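Local coordinates for D-isomer specific 2-hydroxyacid dehydrogenase NAD-binding (Xanthobacter autotrophicus, PDB 4XA8), which probably acts as an NAD(P)-dependent oxidoreductase of the D-isomer specific 2-hydroxyacid dehydrogenase family and binds NADPH, at residues E299-R302 against R303-G307; I18-D21 against W22-A25; I287-P290 against R291-A294. One frame throughout, in Å; residues are numbered along the deposited sequence.

Interaction 1. Residues E299-R302 against R303-G307; sequences ENIR and RIEAG
Two arginines grip one carboxylate oxygen, OE2 of Glu299. The stronger bond comes from Arg303, whose NE lies 2.7 Å from Glu299 OE2 with an N-H...O angle of 149°; it meets the oxygen on its anti side, slightly out of the carboxylate plane. Arg302 adds a weak, bent salt-bridge bond, its NH1 3.0 Å from Glu299 OE2. The carboxylate and the guanidinium of Arg303 stand 75° apart, and Arg303 comes within hydrogen-bonding distance through NE alone, not in a two-bond, coplanar pairing. Spacings of three and four residues bring all three charges to one side of the helix. Arg303 CG stands anti to its carbonyl carbon, beside the backbone N (chi1 -73°), which heads the chain toward the preceding turn, and its extended run from CG to NE gives the reach. The two arginines are like charges, NH1 of Arg302 lying 4.3 Å from NE of Arg303; the shared glutamate and Glu308, which forms a salt bridge with Arg302 NH1, probably offset their repulsion. A leucine in place of Arg303 would probably cost Glu299 OE2 its stronger partner, leaving the weak bond from Arg302. Beneath the charges run the helical backbone bonds, such as Ile304 N to Asn300 O at 2.9 Å. Gly307 then leaves the helix with positive phi, as suits glycine, in a Schellman motif. The chain that follows folds back along the helix, where Leu311 N bonds to Asn300 OD1. On another side Ile301 and Ile304 pack on Tyr54 of strand 52-57 and Glu305 OE2 forms a salt bridge with Arg53, fastening the end of helix 290-306 to the five-stranded parallel sheet.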
loop_
_atom_site.group_PDB
_atom_site.type_symbol
_atom_site.label_atom_id
_atom_site.label_comp_id
_atom_site.label_asym_id
_atom_site.label_seq_id
_atom_site.Cartn_x
_atom_site.Cartn_y
_atom_site.Cartn_z
ATOM N N GLU A 299 8.742 -29.682 16.806
ATOM C CA GLU A 299 7.730 -30.691 17.194
ATOM C C GLU A 299 7.621 -31.874 16.200
ATOM O O GLU A 299 7.336 -32.991 16.596
ATOM C CB GLU A 299 6.372 -30.022 17.394
ATOM C CG GLU A 299 5.183 -30.932 17.608
ATOM C CD GLU A 299 5.254 -31.784 18.874
ATOM O OE1 GLU A 299 6.093 -31.516 19.773
ATOM O OE2 GLU A 299 4.447 -32.731 18.950
ATOM N N ASN A 300 7.820 -31.621 14.920
ATOM C CA ASN A 300 7.787 -32.696 13.937
ATOM C C ASN A 300 9.051 -33.543 13.987
ATOM O O ASN A 300 9.021 -34.755 13.730
ATOM C CB ASN A 300 7.518 -32.150 12.525
ATOM C CG ASN A 300 6.033 -32.061 12.201
ATOM O OD1 ASN A 300 5.178 -32.678 12.877
ATOM N ND2 ASN A 300 5.710 -31.307 11.144
ATOM N N ILE A 301 10.161 -32.921 14.353
ATOM C CA ILE A 301 11.388 -33.655 14.585
ATOM C C ILE A 301 11.144 -34.659 15.706
ATOM O O ILE A 301 11.425 -35.887 15.577
ATOM C CB ILE A 301 12.544 -32.689 14.905
ATOM C CG1 ILE A 301 12.944 -31.992 13.590
ATOM C CG2 ILE A 301 13.708 -33.446 15.580
ATOM C CD1 ILE A 301 14.033 -30.950 13.707
ATOM N N ARG A 302 10.600 -34.180 16.816
ATOM C CA ARG A 302 10.333 -35.108 17.912
ATOM C C ARG A 302 9.290 -36.175 17.537
ATOM O O ARG A 302 9.469 -37.342 17.883
ATOM C CB ARG A 302 10.011 -34.385 19.223
ATOM C CG ARG A 302 8.671 -33.685 19.298
ATOM C CD ARG A 302 8.125 -33.794 20.718
ATOM N NE ARG A 302 7.822 -35.178 21.058
ATOM C CZ ARG A 302 6.680 -35.806 20.789
ATOM N NH1 ARG A 302 5.682 -35.195 20.149
ATOM N NH2 ARG A 302 6.545 -37.073 21.151
ATOM N N ARG A 303 8.242 -35.816 16.800
ATOM C CA ARG A 303 7.263 -36.832 16.384
ATOM C C ARG A 303 7.882 -37.921 15.508
ATOM O O ARG A 303 7.641 -39.106 15.730
ATOM C CB ARG A 303 6.067 -36.215 15.679
ATOM C CG ARG A 303 5.138 -35.483 16.631
ATOM C CD ARG A 303 4.266 -34.463 15.928
ATOM N NE ARG A 303 3.223 -33.917 16.810
ATOM C CZ ARG A 303 1.948 -34.292 16.805
ATOM N NH1 ARG A 303 1.099 -33.726 17.641
ATOM N NH2 ARG A 303 1.505 -35.243 15.978
ATOM N N ILE A 304 8.679 -37.517 14.521
ATOM C CA ILE A 304 9.318 -38.470 13.621
ATOM C C ILE A 304 10.249 -39.376 14.449
ATOM O O ILE A 304 10.293 -40.586 14.236
ATOM C CB ILE A 304 10.025 -37.762 12.414
ATOM C CG1 ILE A 304 10.201 -38.719 11.241
ATOM C CG2 ILE A 304 11.388 -37.221 12.779
ATOM C CD1 ILE A 304 8.944 -38.922 10.423
ATOM N N GLU A 305 10.936 -38.796 15.432
ATOM C CA GLU A 305 11.832 -39.544 16.311
ATOM C C GLU A 305 11.129 -40.430 17.359
ATOM O O GLU A 305 11.756 -41.323 17.940
ATOM C CB GLU A 305 12.816 -38.587 16.993
ATOM C CG GLU A 305 13.740 -37.850 16.029
ATOM C CD GLU A 305 14.780 -38.731 15.337
ATOM O OE1 GLU A 305 15.887 -38.221 15.063
ATOM O OE2 GLU A 305 14.518 -39.920 15.049
ATOM N N ALA A 306 9.839 -40.200 17.596
ATOM C CA ALA A 306 9.051 -41.079 18.463
ATOM C C ALA A 306 8.065 -41.943 17.669
ATOM O O ALA A 306 7.273 -42.676 18.252
ATOM C CB ALA A 306 8.311 -40.256 19.502
ATOM N N GLY A 307 8.113 -41.861 16.340
ATOM C CA GLY A 307 7.236 -42.668 15.493
ATOM C C GLY A 307 5.787 -42.232 15.573
ATOM O O GLY A 307 4.876 -43.047 15.435
#

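Interaction 2. Residues I18-D21 against W22-A25; sequences IGQD and WKSA
The carbonyls of Ile18 to Asp21 each accept from the amide four residues on, forming the first turns of helix 19-29. The opening bond is weak, with Trp22 N 3.5 Å from Ile18 O at the N-cap; the next is firmer, Lys23 N lying 2.9 Å from Gly19 O. Gln20 O takes two donors on opposite faces of its carbonyl plane, Ser24 N at 3.0 Å and Ser24 OG at 3.2 Å. Ser24 OG stands anti to its own carbonyl carbon (chi1 -68°), which turns the small hydroxyl back to donate to the preceding turn. Ile18 O also meets the edge of the indole in its plane, 3.4 Å from Trp22 CD1. Gln20 and Lys23 run side by side, with NE2 of Gln20 3.7 Å from CD of Lys23. Asp21, near the helix start, bonds through OD2 to His138 of the second subunit. Tryptophan suits the inward face, where its broad ring meets Phe12, Leu77 and Leu98 and packs on helix 290-306. On the other flank Gln20 and Lys23 touch Ile37 of strand 34-37 and the long, straight lysine reaches Val35 O, the helix being the crossover of the beta-alpha-beta unit between strands 9-13 and 34-37.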
loop_
_atom_site.group_PDB
_atom_site.type_symbol
_atom_site.label_atom_id
_atom_site.label_comp_id
_atom_site.label_asym_id
_atom_site.label_seq_id
_atom_site.Cartn_x
_atom_site.Cartn_y
_atom_site.Cartn_z
ATOM N N ILE A 18 17.118 -16.598 4.436
ATOM C CA ILE A 18 18.387 -16.400 5.134
ATOM C C ILE A 18 18.618 -17.533 6.138
ATOM O O ILE A 18 17.997 -17.559 7.229
ATOM C CB ILE A 18 18.421 -15.069 5.905
ATOM C CG1 ILE A 18 18.172 -13.875 4.958
ATOM C CG2 ILE A 18 19.773 -14.926 6.611
ATOM C CD1 ILE A 18 17.551 -12.644 5.626
ATOM N N GLY A 19 19.561 -18.407 5.804
ATOM C CA GLY A 19 19.877 -19.602 6.647
ATOM C C GLY A 19 20.119 -19.300 8.108
ATOM O O GLY A 19 19.545 -19.938 8.996
ATOM N N GLN A 20 20.936 -18.295 8.380
ATOM C CA GLN A 20 21.284 -17.934 9.763
ATOM C C GLN A 20 20.100 -17.578 10.679
ATOM O O GLN A 20 20.091 -17.933 11.847
ATOM C CB GLN A 20 22.322 -16.800 9.780
ATOM C CG GLN A 20 23.761 -17.295 9.899
ATOM C CD GLN A 20 24.037 -18.040 11.224
ATOM O OE1 GLN A 20 23.553 -17.651 12.295
ATOM N NE2 GLN A 20 24.800 -19.123 11.143
ATOM N N ASP A 21 19.104 -16.879 10.151
ATOM C CA ASP A 21 17.926 -16.521 10.924
ATOM C C ASP A 21 17.148 -17.781 11.285
ATOM O O ASP A 21 16.561 -17.857 12.355
ATOM C CB ASP A 21 16.991 -15.651 10.107
ATOM C CG ASP A 21 17.548 -14.292 9.835
ATOM O OD1 ASP A 21 18.514 -13.875 10.512
ATOM O OD2 ASP A 21 16.978 -13.627 8.945
ATOM N N TRP A 22 17.096 -18.746 10.372
ATOM C CA TRP A 22 16.407 -19.989 10.654
ATOM C C TRP A 22 17.179 -20.803 11.674
ATOM O O TRP A 22 16.583 -21.445 12.522
ATOM C CB TRP A 22 16.177 -20.802 9.370
ATOM C CG TRP A 22 15.046 -20.298 8.603
ATOM C CD1 TRP A 22 15.065 -19.310 7.637
ATOM C CD2 TRP A 22 13.673 -20.671 8.770
ATOM N NE1 TRP A 22 13.790 -19.090 7.166
ATOM C CE2 TRP A 22 12.922 -19.920 7.847
ATOM C CE3 TRP A 22 13.005 -21.557 9.625
ATOM C CZ2 TRP A 22 11.546 -20.033 7.758
ATOM C CZ3 TRP A 22 11.631 -21.679 9.510
ATOM C CH2 TRP A 22 10.933 -20.947 8.566
ATOM N N LYS A 23 18.504 -20.790 11.575
ATOM C CA LYS A 23 19.353 -21.517 12.511
ATOM C C LYS A 23 19.153 -20.979 13.937
ATOM O O LYS A 23 18.980 -21.759 14.882
ATOM C CB LYS A 23 20.818 -21.431 12.087
ATOM C CG LYS A 23 21.804 -22.143 13.013
ATOM C CD LYS A 23 23.192 -22.251 12.394
ATOM C CE LYS A 23 24.156 -23.034 13.295
ATOM N NZ LYS A 23 25.353 -23.516 12.544
ATOM N N SER A 24 19.143 -19.659 14.076
ATOM C CA SER A 24 18.953 -19.036 15.386
ATOM C C SER A 24 17.622 -19.391 16.023
ATOM O O SER A 24 17.552 -19.714 17.206
ATOM C CB SER A 24 19.032 -17.532 15.261
ATOM O OG SER A 24 20.358 -17.197 14.938
ATOM N N ALA A 25 16.577 -19.330 15.215
ATOM C CA ALA A 25 15.223 -19.633 15.655
ATOM C C ALA A 25 15.063 -21.118 16.037
ATOM O O ALA A 25 14.484 -21.448 17.086
ATOM C CB ALA A 25 14.217 -19.243 14.552
#

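Interaction 3. Residues I287-P290 against R291-A294; sequences IAIP and RTAA
Ile289 and Thr292 meet closely where helix 290-306 begins, CB of the isoleucine lying 3.3 Å from OG1 of the threonine as the two side chains cross. Thr292 OG1 sits between its backbone N and carbonyl carbon (chi1 61°), which turns it back over the N-cap residue, and it is hydrogen-bonded to Asp100. The backbone bonds here are short as well: Ile289 O receives Ala293 N at 3.0 Å, nearly along the C=O axis, with a weak, bent bond from Thr292 N. One residue on, Pro290 O takes Ala294 N at 2.9 Å, and the methyl CB of Ala294 comes within 3.2 Å of the same oxygen. Proline suits this first helical position because its ring fixes phi and no amide hydrogen is needed there, while the small Ala293 and Ala294 fit a buried turn. Arg291 makes the looser, exposed side. Beyond CB its chain leaves the turn, bending at chi3 (43°), and NH2 forms a salt bridge with Glu144 of the second subunit. Pro139 of that subunit packs on Ile289 and Pro290. Backbone bonds, nonpolar side chains and the threonine hydroxyl thus set the helix start, whereas the dimer interface combines nonpolar packing with a charge pair.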
loop_
_atom_site.group_PDB
_atom_site.type_symbol
_atom_site.label_atom_id
_atom_site.label_comp_id
_atom_site.label_asym_id
_atom_site.label_seq_id
_atom_site.Cartn_x
_atom_site.Cartn_y
_atom_site.Cartn_z
ATOM N N ILE A 287 6.374 -14.833 2.523
ATOM C CA ILE A 287 7.620 -15.177 3.244
ATOM C C ILE A 287 7.401 -15.961 4.561
ATOM O O ILE A 287 6.567 -15.625 5.387
ATOM C CB ILE A 287 8.535 -13.923 3.426
ATOM C CG1 ILE A 287 10.000 -14.333 3.683
ATOM C CG2 ILE A 287 8.035 -13.024 4.527
ATOM C CD1 ILE A 287 10.849 -14.426 2.418
ATOM N N ALA A 288 8.120 -17.073 4.733
ATOM C CA ALA A 288 8.113 -17.780 6.010
ATOM C C ALA A 288 8.912 -17.080 7.131
ATOM O O ALA A 288 10.045 -16.571 6.933
ATOM C CB ALA A 288 8.595 -19.211 5.821
ATOM N N ILE A 289 8.322 -17.075 8.314
ATOM C CA ILE A 289 8.847 -16.332 9.467
ATOM C C ILE A 289 9.482 -17.302 10.431
ATOM O O ILE A 289 8.793 -18.148 11.007
ATOM C CB ILE A 289 7.754 -15.605 10.277
ATOM C CG1 ILE A 289 6.868 -14.711 9.403
ATOM C CG2 ILE A 289 8.391 -14.777 11.411
ATOM C CD1 ILE A 289 7.597 -13.575 8.774
ATOM N N PRO A 290 10.789 -17.211 10.609
ATOM C CA PRO A 290 11.492 -18.244 11.415
ATOM C C PRO A 290 10.958 -18.416 12.849
ATOM O O PRO A 290 10.743 -19.527 13.292
ATOM C CB PRO A 290 12.926 -17.722 11.441
ATOM C CG PRO A 290 13.068 -17.068 10.113
ATOM C CD PRO A 290 11.734 -16.417 9.799
ATOM N N ARG A 291 10.689 -17.307 13.531
ATOM C CA ARG A 291 10.289 -17.349 14.931
ATOM C C ARG A 291 8.966 -18.109 15.095
ATOM O O ARG A 291 8.805 -18.885 16.030
ATOM C CB ARG A 291 10.192 -15.915 15.489
ATOM C CG ARG A 291 9.974 -15.810 16.985
ATOM C CD ARG A 291 10.089 -14.369 17.460
ATOM N NE ARG A 291 9.397 -13.453 16.553
ATOM C CZ ARG A 291 8.074 -13.298 16.475
ATOM N NH1 ARG A 291 7.251 -13.979 17.271
ATOM N NH2 ARG A 291 7.566 -12.426 15.599
ATOM N N THR A 292 8.030 -17.910 14.178
ATOM C CA THR A 292 6.710 -18.494 14.310
ATOM C C THR A 292 6.607 -19.867 13.666
ATOM O O THR A 292 5.723 -20.654 14.030
ATOM C CB THR A 292 5.640 -17.521 13.788
ATOM O OG1 THR A 292 5.831 -17.233 12.407
ATOM C CG2 THR A 292 5.733 -16.217 14.544
ATOM N N ALA A 293 7.521 -20.191 12.743
ATOM C CA ALA A 293 7.535 -21.541 12.122
ATOM C C ALA A 293 8.435 -22.587 12.844
ATOM O O ALA A 293 8.180 -23.781 12.794
ATOM C CB ALA A 293 7.895 -21.419 10.631
ATOM N N ALA A 294 9.473 -22.130 13.549
ATOM C CA ALA A 294 10.458 -23.037 14.179
ATOM C C ALA A 294 9.856 -24.051 15.145
ATOM O O ALA A 294 10.299 -25.202 15.170
ATOM C CB ALA A 294 11.530 -22.233 14.896
#

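In the fold
Interactions 1 and 3 lie on one helix, 290-306, at its end and its start, with centres 19 Å apart and nearest atoms about 5 Å apart. Interaction 2 packs directly against interaction 3: Trp22 CE2 is 3.6 Å from Pro290 CG, and Trp22 CH2 is 3.7 Å from Ala293 CB. Interactions 2 and 3 both touch the second subunit; interaction 1 does not. None contains a residue known to bind NADPH. Arg97, which binds NADPH in a crystal structure of this protein though none is bound to this chain here, lies about 9, 11 and 10 Å, side chain to side chain, from Asn300, Trp22 and Ala293. Ser286, another such residue, directly precedes 287-290, about 10 Å from the Ile289 side chain.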